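Local coordinates for protein putative hydrolase (Shewanella frigidimarina, PDB 3LHO) that probably acts as an iron(II)-dependent dioxygenase of the 2-oxoadipate dioxygenase/decarboxylase family, held here with nickel at its metal site, at residues K82-P87 against P92-S97; Q144-L147 against Y152-W155; A215-V220 against D226-S231; A237-M242 against Q246-F251. All blocks are in the same frame, centred on the assembly; numbering follows the deposited sequence.

Contact 1: residues K82-P87 against P92-S97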
# COMPACT_ATOMS: atom_id res chain seq x y z
N LYS A 82 11.33 -3.42 0.91
CA LYS A 82 12.20 -2.43 1.55
C LYS A 82 11.30 -1.27 2.00
O LYS A 82 10.19 -1.07 1.41
CB LYS A 82 13.25 -1.87 0.57
CG LYS A 82 14.19 -2.87 -0.16
CD LYS A 82 15.04 -2.18 -1.29
CE LYS A 82 16.14 -1.30 -0.78
NZ LYS A 82 17.20 -2.00 0.04
N HIS A 83 11.77 -0.53 3.01
CA HIS A 83 11.16 0.73 3.35
C HIS A 83 12.17 1.85 3.25
O HIS A 83 13.38 1.62 3.38
CB HIS A 83 10.39 0.66 4.70
CG HIS A 83 11.14 1.20 5.88
ND1 HIS A 83 11.86 0.39 6.74
CD2 HIS A 83 11.24 2.46 6.36
CE1 HIS A 83 12.40 1.16 7.68
NE2 HIS A 83 12.03 2.42 7.48
N PHE A 84 11.63 3.04 2.94
CA PHE A 84 12.37 4.27 2.72
C PHE A 84 11.85 5.37 3.65
O PHE A 84 10.64 5.45 3.91
CB PHE A 84 12.25 4.73 1.24
CG PHE A 84 12.67 3.67 0.26
CD1 PHE A 84 11.79 2.62 -0.06
CD2 PHE A 84 13.93 3.68 -0.30
CE1 PHE A 84 12.17 1.62 -0.92
CE2 PHE A 84 14.33 2.67 -1.19
CZ PHE A 84 13.43 1.63 -1.50
N GLU A 85 12.78 6.21 4.12
CA GLU A 85 12.51 7.32 5.03
C GLU A 85 13.01 8.65 4.45
O GLU A 85 14.03 8.69 3.74
CB GLU A 85 13.21 7.08 6.35
CG GLU A 85 12.62 5.89 7.11
CD GLU A 85 13.34 5.57 8.41
OE1 GLU A 85 14.22 6.37 8.83
OE2 GLU A 85 13.03 4.50 8.98
N HIS A 86 12.23 9.71 4.72
CA HIS A 86 12.52 11.06 4.24
C HIS A 86 13.08 11.88 5.44
O HIS A 86 12.75 11.57 6.60
CB HIS A 86 11.24 11.69 3.68
CG HIS A 86 11.46 12.97 2.96
ND1 HIS A 86 11.53 14.19 3.60
CD2 HIS A 86 11.61 13.24 1.63
CE1 HIS A 86 11.70 15.15 2.71
NE2 HIS A 86 11.75 14.61 1.51
N PRO A 87 13.97 12.85 5.16
CA PRO A 87 14.53 13.65 6.29
C PRO A 87 13.48 14.45 7.09
O PRO A 87 13.70 14.76 8.26
CB PRO A 87 15.55 14.58 5.62
CG PRO A 87 15.40 14.39 4.12
CD PRO A 87 14.71 13.07 3.90
N PRO A 92 5.46 10.46 5.00
CA PRO A 92 5.28 9.07 5.31
C PRO A 92 6.52 8.22 5.01
O PRO A 92 7.28 8.51 4.09
CB PRO A 92 4.11 8.68 4.39
CG PRO A 92 4.07 9.69 3.33
CD PRO A 92 4.54 10.94 3.97
N LYS A 93 6.71 7.13 5.74
CA LYS A 93 7.56 6.10 5.26
C LYS A 93 6.93 5.48 4.03
O LYS A 93 5.73 5.45 3.89
CB LYS A 93 7.77 4.98 6.32
CG LYS A 93 8.36 5.45 7.62
CD LYS A 93 8.47 4.26 8.57
CE LYS A 93 8.58 4.68 10.00
NZ LYS A 93 7.24 5.16 10.46
N VAL A 94 7.78 4.93 3.17
CA VAL A 94 7.38 4.30 1.94
C VAL A 94 7.82 2.83 1.95
O VAL A 94 8.99 2.49 2.04
CB VAL A 94 7.94 5.06 0.71
CG1 VAL A 94 7.64 4.26 -0.59
CG2 VAL A 94 7.37 6.48 0.70
N PHE A 95 6.83 1.96 1.93
CA PHE A 95 7.03 0.54 1.96
C PHE A 95 6.74 0.01 0.55
O PHE A 95 5.62 0.23 0.01
CB PHE A 95 6.06 -0.07 2.95
CG PHE A 95 6.27 -1.53 3.16
CD1 PHE A 95 7.26 -2.00 4.02
CD2 PHE A 95 5.46 -2.46 2.48
CE1 PHE A 95 7.46 -3.39 4.22
CE2 PHE A 95 5.62 -3.82 2.65
CZ PHE A 95 6.64 -4.31 3.54
N ILE A 96 7.74 -0.65 -0.04
CA ILE A 96 7.61 -1.18 -1.42
C ILE A 96 7.97 -2.64 -1.41
O ILE A 96 9.05 -3.06 -0.95
CB ILE A 96 8.43 -0.40 -2.48
CG1 ILE A 96 8.25 1.12 -2.38
CG2 ILE A 96 8.07 -0.93 -3.91
CD1 ILE A 96 9.16 1.92 -3.41
N SER A 97 7.03 -3.48 -1.85
CA SER A 97 7.30 -4.92 -1.93
C SER A 97 7.23 -5.39 -3.39
O SER A 97 6.73 -4.66 -4.27
CB SER A 97 6.34 -5.69 -1.04
OG SER A 97 4.99 -5.62 -1.50
O HOH W 1 9.85 9.11 6.18

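Contact 2: residues Q144-L147 against Y152-W155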
# COMPACT_ATOMS: atom_id res chain seq x y z
N GLN A 144 -8.41 -15.25 -12.13
CA GLN A 144 -8.64 -16.41 -11.24
C GLN A 144 -7.44 -17.30 -11.04
O GLN A 144 -7.23 -17.82 -9.93
CB GLN A 144 -9.78 -17.31 -11.77
CG GLN A 144 -11.16 -16.70 -11.59
CD GLN A 144 -11.55 -16.60 -10.13
OE1 GLN A 144 -11.16 -17.45 -9.32
NE2 GLN A 144 -12.30 -15.55 -9.78
N ALA A 145 -6.68 -17.53 -12.12
CA ALA A 145 -5.47 -18.37 -12.06
C ALA A 145 -4.45 -17.73 -11.11
O ALA A 145 -3.86 -18.41 -10.30
CB ALA A 145 -4.85 -18.58 -13.47
N LEU A 146 -4.28 -16.41 -11.20
CA LEU A 146 -3.39 -15.69 -10.28
C LEU A 146 -3.91 -15.80 -8.85
O LEU A 146 -3.15 -16.16 -7.91
CB LEU A 146 -3.24 -14.22 -10.69
CG LEU A 146 -2.04 -13.88 -11.61
CD1 LEU A 146 -2.06 -14.64 -12.95
CD2 LEU A 146 -2.00 -12.36 -11.85
N LEU A 147 -5.21 -15.54 -8.70
CA LEU A 147 -5.86 -15.52 -7.39
C LEU A 147 -5.72 -16.88 -6.70
O LEU A 147 -5.55 -16.91 -5.52
CB LEU A 147 -7.32 -15.06 -7.54
CG LEU A 147 -8.16 -14.75 -6.30
CD1 LEU A 147 -7.57 -13.61 -5.44
CD2 LEU A 147 -9.59 -14.41 -6.71
N TYR A 152 -1.99 -11.37 -3.70
CA TYR A 152 -1.12 -10.23 -4.05
C TYR A 152 -1.01 -10.04 -5.55
O TYR A 152 -1.29 -8.94 -6.07
CB TYR A 152 0.26 -10.49 -3.43
CG TYR A 152 1.28 -9.39 -3.57
CD1 TYR A 152 1.88 -9.11 -4.82
CD2 TYR A 152 1.73 -8.68 -2.44
CE1 TYR A 152 2.89 -8.14 -4.94
CE2 TYR A 152 2.71 -7.69 -2.57
CZ TYR A 152 3.28 -7.42 -3.85
OH TYR A 152 4.29 -6.43 -4.02
N ALA A 153 -0.62 -11.12 -6.24
CA ALA A 153 -0.52 -11.09 -7.71
C ALA A 153 -1.84 -10.69 -8.36
O ALA A 153 -1.87 -9.84 -9.28
CB ALA A 153 -0.05 -12.48 -8.27
N ALA A 154 -2.94 -11.26 -7.86
CA ALA A 154 -4.27 -10.94 -8.47
C ALA A 154 -4.66 -9.47 -8.32
O ALA A 154 -5.16 -8.80 -9.27
CB ALA A 154 -5.36 -11.86 -7.85
N TRP A 155 -4.37 -8.92 -7.14
CA TRP A 155 -4.61 -7.53 -6.83
C TRP A 155 -3.85 -6.65 -7.79
O TRP A 155 -4.43 -5.74 -8.36
CB TRP A 155 -4.24 -7.18 -5.38
CG TRP A 155 -4.70 -5.83 -4.96
CD1 TRP A 155 -5.88 -5.51 -4.32
CD2 TRP A 155 -3.99 -4.58 -5.12
NE1 TRP A 155 -5.95 -4.16 -4.11
CE2 TRP A 155 -4.79 -3.57 -4.57
CE3 TRP A 155 -2.71 -4.24 -5.65
CZ2 TRP A 155 -4.40 -2.22 -4.56
CZ3 TRP A 155 -2.32 -2.92 -5.63
CH2 TRP A 155 -3.15 -1.92 -5.08

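Contact 3: residues A215-V220 against D226-S231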
# COMPACT_ATOMS: atom_id res chain seq x y z
N ALA A 215 -11.92 -3.37 3.37
CA ALA A 215 -11.70 -2.79 2.04
C ALA A 215 -12.98 -2.30 1.41
O ALA A 215 -14.07 -2.89 1.58
CB ALA A 215 -10.96 -3.80 1.12
N ASP A 216 -12.89 -1.19 0.70
CA ASP A 216 -13.98 -0.76 -0.13
C ASP A 216 -14.06 -1.68 -1.37
O ASP A 216 -13.29 -2.63 -1.48
CB ASP A 216 -13.80 0.71 -0.54
CG ASP A 216 -14.01 1.68 0.63
OD1 ASP A 216 -14.99 1.53 1.37
OD2 ASP A 216 -13.20 2.60 0.78
N LYS A 217 -14.97 -1.37 -2.29
CA LYS A 217 -15.19 -2.22 -3.46
C LYS A 217 -15.04 -1.37 -4.69
O LYS A 217 -15.42 -0.20 -4.67
CB LYS A 217 -16.60 -2.83 -3.42
CG LYS A 217 -16.82 -3.79 -2.24
CD LYS A 217 -18.26 -4.37 -2.19
CE LYS A 217 -19.27 -3.35 -1.69
NZ LYS A 217 -20.53 -3.95 -1.15
N VAL A 218 -14.52 -1.95 -5.78
CA VAL A 218 -14.49 -1.26 -7.07
C VAL A 218 -14.82 -2.23 -8.17
O VAL A 218 -14.70 -3.43 -7.99
CB VAL A 218 -13.12 -0.65 -7.41
CG1 VAL A 218 -12.82 0.52 -6.50
CG2 VAL A 218 -12.00 -1.72 -7.36
N VAL A 219 -15.23 -1.70 -9.32
CA VAL A 219 -15.51 -2.50 -10.50
C VAL A 219 -14.23 -2.54 -11.35
O VAL A 219 -13.63 -1.51 -11.62
CB VAL A 219 -16.70 -1.92 -11.34
CG1 VAL A 219 -16.92 -2.74 -12.58
CG2 VAL A 219 -17.98 -1.85 -10.52
N VAL A 220 -13.78 -3.73 -11.71
CA VAL A 220 -12.67 -3.89 -12.63
C VAL A 220 -13.21 -4.33 -13.98
O VAL A 220 -14.04 -5.25 -14.08
CB VAL A 220 -11.66 -4.91 -12.03
CG1 VAL A 220 -10.65 -5.40 -13.10
CG2 VAL A 220 -10.98 -4.23 -10.87
N ASP A 226 -17.23 -7.25 -16.21
CA ASP A 226 -17.14 -6.17 -15.24
C ASP A 226 -17.39 -6.78 -13.87
O ASP A 226 -18.49 -7.17 -13.53
CB ASP A 226 -18.16 -5.10 -15.56
CG ASP A 226 -18.03 -4.60 -16.97
OD1 ASP A 226 -16.95 -4.08 -17.28
OD2 ASP A 226 -18.97 -4.78 -17.74
N VAL A 227 -16.33 -6.89 -13.10
CA VAL A 227 -16.36 -7.61 -11.84
C VAL A 227 -16.10 -6.69 -10.65
O VAL A 227 -15.13 -5.90 -10.63
CB VAL A 227 -15.34 -8.73 -11.85
CG1 VAL A 227 -15.40 -9.47 -10.54
CG2 VAL A 227 -15.58 -9.69 -13.05
N GLU A 228 -16.96 -6.79 -9.64
CA GLU A 228 -16.73 -6.10 -8.39
C GLU A 228 -15.77 -6.84 -7.46
O GLU A 228 -15.98 -7.99 -7.12
CB GLU A 228 -18.09 -5.86 -7.73
CG GLU A 228 -18.12 -4.80 -6.72
CD GLU A 228 -19.55 -4.47 -6.33
OE1 GLU A 228 -20.28 -3.85 -7.13
OE2 GLU A 228 -19.95 -4.88 -5.25
N ILE A 229 -14.69 -6.18 -7.06
CA ILE A 229 -13.73 -6.79 -6.16
C ILE A 229 -13.36 -5.82 -5.03
O ILE A 229 -13.54 -4.60 -5.15
CB ILE A 229 -12.42 -7.26 -6.92
CG1 ILE A 229 -11.56 -6.07 -7.35
CG2 ILE A 229 -12.79 -8.22 -8.13
CD1 ILE A 229 -10.11 -6.42 -7.73
N PRO A 230 -12.82 -6.34 -3.93
CA PRO A 230 -12.25 -5.43 -2.94
C PRO A 230 -11.12 -4.59 -3.51
O PRO A 230 -10.26 -5.08 -4.28
CB PRO A 230 -11.69 -6.39 -1.88
CG PRO A 230 -12.41 -7.69 -2.11
CD PRO A 230 -12.57 -7.75 -3.57
N SER A 231 -11.10 -3.34 -3.11
CA SER A 231 -10.07 -2.43 -3.61
C SER A 231 -9.01 -2.29 -2.52
O SER A 231 -8.09 -3.11 -2.46
CB SER A 231 -10.70 -1.09 -4.03
OG SER A 231 -11.51 -0.57 -2.98
O HOH W 2 -21.78 -4.26 -3.70

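Contact 4: residues A237-M242 against Q246-F251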
# COMPACT_ATOMS: atom_id res chain seq x y z
N ALA A 237 -1.65 3.03 12.49
CA ALA A 237 -0.51 2.42 13.17
C ALA A 237 -0.03 3.29 14.33
O ALA A 237 0.12 4.51 14.19
CB ALA A 237 0.67 2.20 12.16
N ARG A 238 0.20 2.65 15.47
CA ARG A 238 0.92 3.24 16.56
C ARG A 238 2.27 2.56 16.71
O ARG A 238 2.32 1.36 16.88
CB ARG A 238 0.14 3.12 17.87
CG ARG A 238 0.85 3.78 19.05
CD ARG A 238 -0.04 3.94 20.28
NE ARG A 238 0.76 4.34 21.45
CZ ARG A 238 0.32 4.37 22.71
NH1 ARG A 238 -0.92 4.01 23.02
NH2 ARG A 238 1.13 4.76 23.67
N ARG A 239 3.35 3.34 16.68
CA ARG A 239 4.68 2.81 16.97
C ARG A 239 5.19 3.20 18.34
O ARG A 239 4.86 4.27 18.86
CB ARG A 239 5.67 3.31 15.92
CG ARG A 239 5.36 2.83 14.52
CD ARG A 239 6.31 3.52 13.52
NE ARG A 239 5.95 3.03 12.20
CZ ARG A 239 6.21 1.80 11.76
NH1 ARG A 239 6.92 0.92 12.47
NH2 ARG A 239 5.75 1.45 10.58
N TYR A 240 6.02 2.31 18.90
CA TYR A 240 6.61 2.50 20.20
C TYR A 240 8.13 2.60 20.16
O TYR A 240 8.77 2.13 19.19
CB TYR A 240 6.19 1.37 21.13
CG TYR A 240 4.72 1.35 21.44
CD1 TYR A 240 3.80 0.84 20.53
CD2 TYR A 240 4.24 1.79 22.67
CE1 TYR A 240 2.45 0.81 20.83
CE2 TYR A 240 2.91 1.76 22.96
CZ TYR A 240 2.01 1.26 22.06
OH TYR A 240 0.67 1.22 22.38
N PRO A 241 8.72 3.27 21.16
CA PRO A 241 10.17 3.39 21.20
C PRO A 241 10.87 2.07 21.49
O PRO A 241 10.39 1.26 22.28
CB PRO A 241 10.42 4.36 22.36
CG PRO A 241 9.18 5.07 22.56
CD PRO A 241 8.07 4.16 22.14
N MSE A 242 11.99 1.85 20.82
CA MSE A 242 12.90 0.75 21.16
C MSE A 242 13.75 1.09 22.40
O MSE A 242 13.63 2.19 22.97
CB MSE A 242 13.81 0.46 19.97
CG MSE A 242 13.04 0.12 18.72
SE MSE A 242 14.16 -0.24 17.19
CE MSE A 242 14.64 1.54 16.61
N GLN A 246 14.50 5.52 19.90
CA GLN A 246 13.94 5.77 18.55
C GLN A 246 12.74 4.87 18.31
O GLN A 246 12.65 3.77 18.85
CB GLN A 246 14.98 5.48 17.46
CG GLN A 246 16.23 6.33 17.53
CD GLN A 246 17.47 5.56 17.07
OE1 GLN A 246 18.44 5.45 17.82
NE2 GLN A 246 17.42 4.99 15.86
N LEU A 247 11.80 5.33 17.49
CA LEU A 247 10.61 4.54 17.20
C LEU A 247 10.99 3.30 16.40
O LEU A 247 11.89 3.35 15.56
CB LEU A 247 9.56 5.36 16.46
CG LEU A 247 8.91 6.51 17.24
CD1 LEU A 247 7.93 7.24 16.34
CD2 LEU A 247 8.23 5.99 18.48
N TYR A 248 10.36 2.17 16.71
CA TYR A 248 10.47 0.94 15.90
C TYR A 248 9.96 1.28 14.52
O TYR A 248 8.84 1.78 14.39
CB TYR A 248 9.63 -0.18 16.52
CG TYR A 248 9.51 -1.43 15.67
CD1 TYR A 248 10.64 -2.20 15.36
CD2 TYR A 248 8.27 -1.87 15.23
CE1 TYR A 248 10.52 -3.36 14.59
CE2 TYR A 248 8.13 -3.03 14.46
CZ TYR A 248 9.26 -3.77 14.16
OH TYR A 248 9.11 -4.90 13.39
N THR A 249 10.74 0.97 13.48
CA THR A 249 10.37 1.35 12.10
C THR A 249 9.90 0.19 11.23
O THR A 249 9.67 0.37 10.04
CB THR A 249 11.56 2.02 11.40
OG1 THR A 249 12.68 1.16 11.47
CG2 THR A 249 11.92 3.34 12.10
N GLY A 250 9.75 -1.00 11.80
CA GLY A 250 9.37 -2.19 11.02
C GLY A 250 7.88 -2.28 10.72
O GLY A 250 7.08 -1.42 11.14
N PHE A 251 7.50 -3.31 9.97
CA PHE A 251 6.15 -3.35 9.40
C PHE A 251 5.31 -4.57 9.78
O PHE A 251 4.11 -4.65 9.41
CB PHE A 251 6.22 -3.14 7.88
CG PHE A 251 6.55 -1.74 7.52
CD1 PHE A 251 7.86 -1.32 7.47
CD2 PHE A 251 5.54 -0.81 7.33
CE1 PHE A 251 8.16 -0.03 7.21
CE2 PHE A 251 5.83 0.49 7.06
CZ PHE A 251 7.14 0.89 7.00

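Contact 1: residues K82-P87 against P92-S97
Lys82, His83 and Phe84 pair with Ile96, Phe95 and Val94 as an antiparallel beta hairpin, part of the mixed sheet whose strands also supply the metal ligands. Two hydrogen-bonded pairs hold it: Ile96 N reaches Lys82 O at 2.9 Å in a straight bond, and Phe84 N reaches Val94 O at 2.8 Å, each with a reciprocal bond. Between them, His83 and Phe95 form a non-hydrogen-bonded pair.

Phe84, Val94 and Ile96 share one face of the sheet, packed under helix 54-62. With CG beside its own backbone N (chi1 -55°), the Phe84 ring lies so that CE1 touches Ile96 CD1 at 3.9 Å, while CD1 presents the ring edge to Val94 O at 3.5 Å.

On the other face the Lys93 chain runs alongside His83, its CD 4.0 Å from His83 CD2. The imidazole is gripped at both nitrogens: His83 NE2 donates in the ring plane to Glu85 OE2 at 2.8 Å, on the anti side of the carboxylate, and His83 ND1 bonds to Tyr72 OH, which fixes the ring's rotation. The Phe95 side chain comes within about 6 Å of the nickel ion, consistent with this face lining the metal site, as in the glyoxalase clan to which the family belongs.

Contact 2: residues Q144-L147 against Y152-W155
Leu147 turns its CG opposite the backbone N (chi1 -171°) and lays CD1 against the methyl of Ala154, while Leu146 faces Ala153 and Ala154. Two consecutive helices, 140-149 and 151-159, joined by a very short connection, pack against each other here through small residues on the second helix. No hydrogen bond joins 144-147 to 152-155; the side chains that meet are apolar.

The two alanines allow a close approach, with the CA atoms of Leu147 and Ala154 5.0 Å apart. Leu146 CB sits 4.1 Å from Ala154 CA. Further out, Leu146 CD2 is 4.1 Å from Ala153 CB, but Leu146 was modelled in two conformers, so its branch contacts are less certain. The same leucine touches Ser111 and Ile112 of helix 106-116, and Ala153 rests on Phe47 and Leu99 of the large sheet; the contact is therefore buried between helices and sheet. From the far side of the second helix, Trp155 makes a cation-pi contact with Arg45. Ala154 CB lies 3.7 Å from both Leu147 CD1 and Leu147 CA, touching tip and root of that leucine.

Contact 3: residues A215-V220 against D226-S231
Asp226 lies near the start of the returning strand of a two-stranded antiparallel hairpin, its CB resting 4.0 Å from Val219 CG1 and its OD1 bonded to Asn221 ND2 near the turn. Val227 follows in a hydrogen-bonded pair with Val220, each backbone N donating to the other's O; Val220 N to Val227 O measures 2.8 Å.

Glu228 lies on the exposed face with Val219. Its CG is opposite the backbone N (chi1 -160°) and the extended chain crosses Lys217, bringing Glu228 OE2 to 3.5 Å from Lys217 CD. Lys217 NZ stays 4.2 Å from Glu228 OE2, beyond a salt bridge; a water bridges the two, its contact with the carboxylate modelled rather short.

Ile229 exchanges two backbone bonds with Val218. Its CG1 takes the position between backbone N and carbonyl carbon (chi1 72°), from which CD1 meets Val220 CG2 at 3.9 Å. Pro230, lacking an N-H, falls in the non-hydrogen-bonded pair with Lys217, where none is needed across the strands. Ser231 ends the run: its N donates to Asp216 O at 2.8 Å from 40° above the carbonyl plane, its CB touches both methyls of Val218, and its OG bonds to Met20 O.

The hairpin stands apart from the seven-stranded sheet. Val218 and Val220 lie on Leu159 and Ile229 on Ala158 of helix 151-159, while Val227 and Ile229 reach Lys140 and Tyr143 of helix 140-149.

Contact 4: residues A237-M242 against Q246-F251
Arg239 is clamped by the carbonyls of Tyr248 and Gly250, the main polar bonds of this contact. Its chain runs extended from CG to NE, carrying the guanidinium into the bend of 248-250. There NH1 of Arg239 donates to Gly250 O at 2.7 Å, within the guanidinium plane and on a lone pair, and also to Tyr248 O at 2.8 Å, approached from 37° above that carbonyl's plane. A weak bond from Arg239 NH2 adds to the grip on Gly250 O. With Arg239 NE in a salt bridge to Asp40, the flat group is held on more than one edge.

Backbone bonds close the turn further out: Tyr248 N to Tyr240 O at 2.9 Å and Met242 N to Gln246 O at 2.8 Å, bracketing a single bridge between Pro241 and Leu247.

Among the aromatic contacts, Arg239 NH2 sits over one face of Phe251, 3.6 Å from its CE2. The planes are 68° apart, and with Arg239 CZ 5.0 Å from the centroid of the Phe251 ring any cation-pi attraction is weak at most. The Tyr248 ring carries the backbone N of Gly250 over its centre.

Van der Waals contacts fill in the rest. Leu247 CD2 lies beside Pro241 CD at 4.1 Å, and the CG of selenomethionine Met242 packs on Tyr248 CB. A bend at chi3 (-79°) brings Met242 CE to 3.5 Å from Leu247 O.

The contact extends from the end of strand 235-239, which runs between strands 165-169 and 208-212. Arg239 and Tyr248 lean on Leu208, Thr249 touches strand 79-85, and Phe251 meets the metal ligand His41 edge-to-face.

How the contacts relate
From the N terminus the four contacts come in series, each closing a short loop before the next opens; none nests or crosses. Contact 1 closes a hairpin in the large sheet, contact 2 folds one helix on the next, contact 3 closes the separate hairpin, and contact 4 closes the loop after the last strand. Space links them differently. Contact 4 returns to contact 1, where Phe251 packs on His83 and Phe95, and Lys93 and Arg239, close despite like charge, share Asp40. Contact 2 stands between contacts 1 and 3: Tyr152 OH probably bonds Ser97 OG of contact 1, and Trp155 NE1 probably bonds Ser231 O of contact 3.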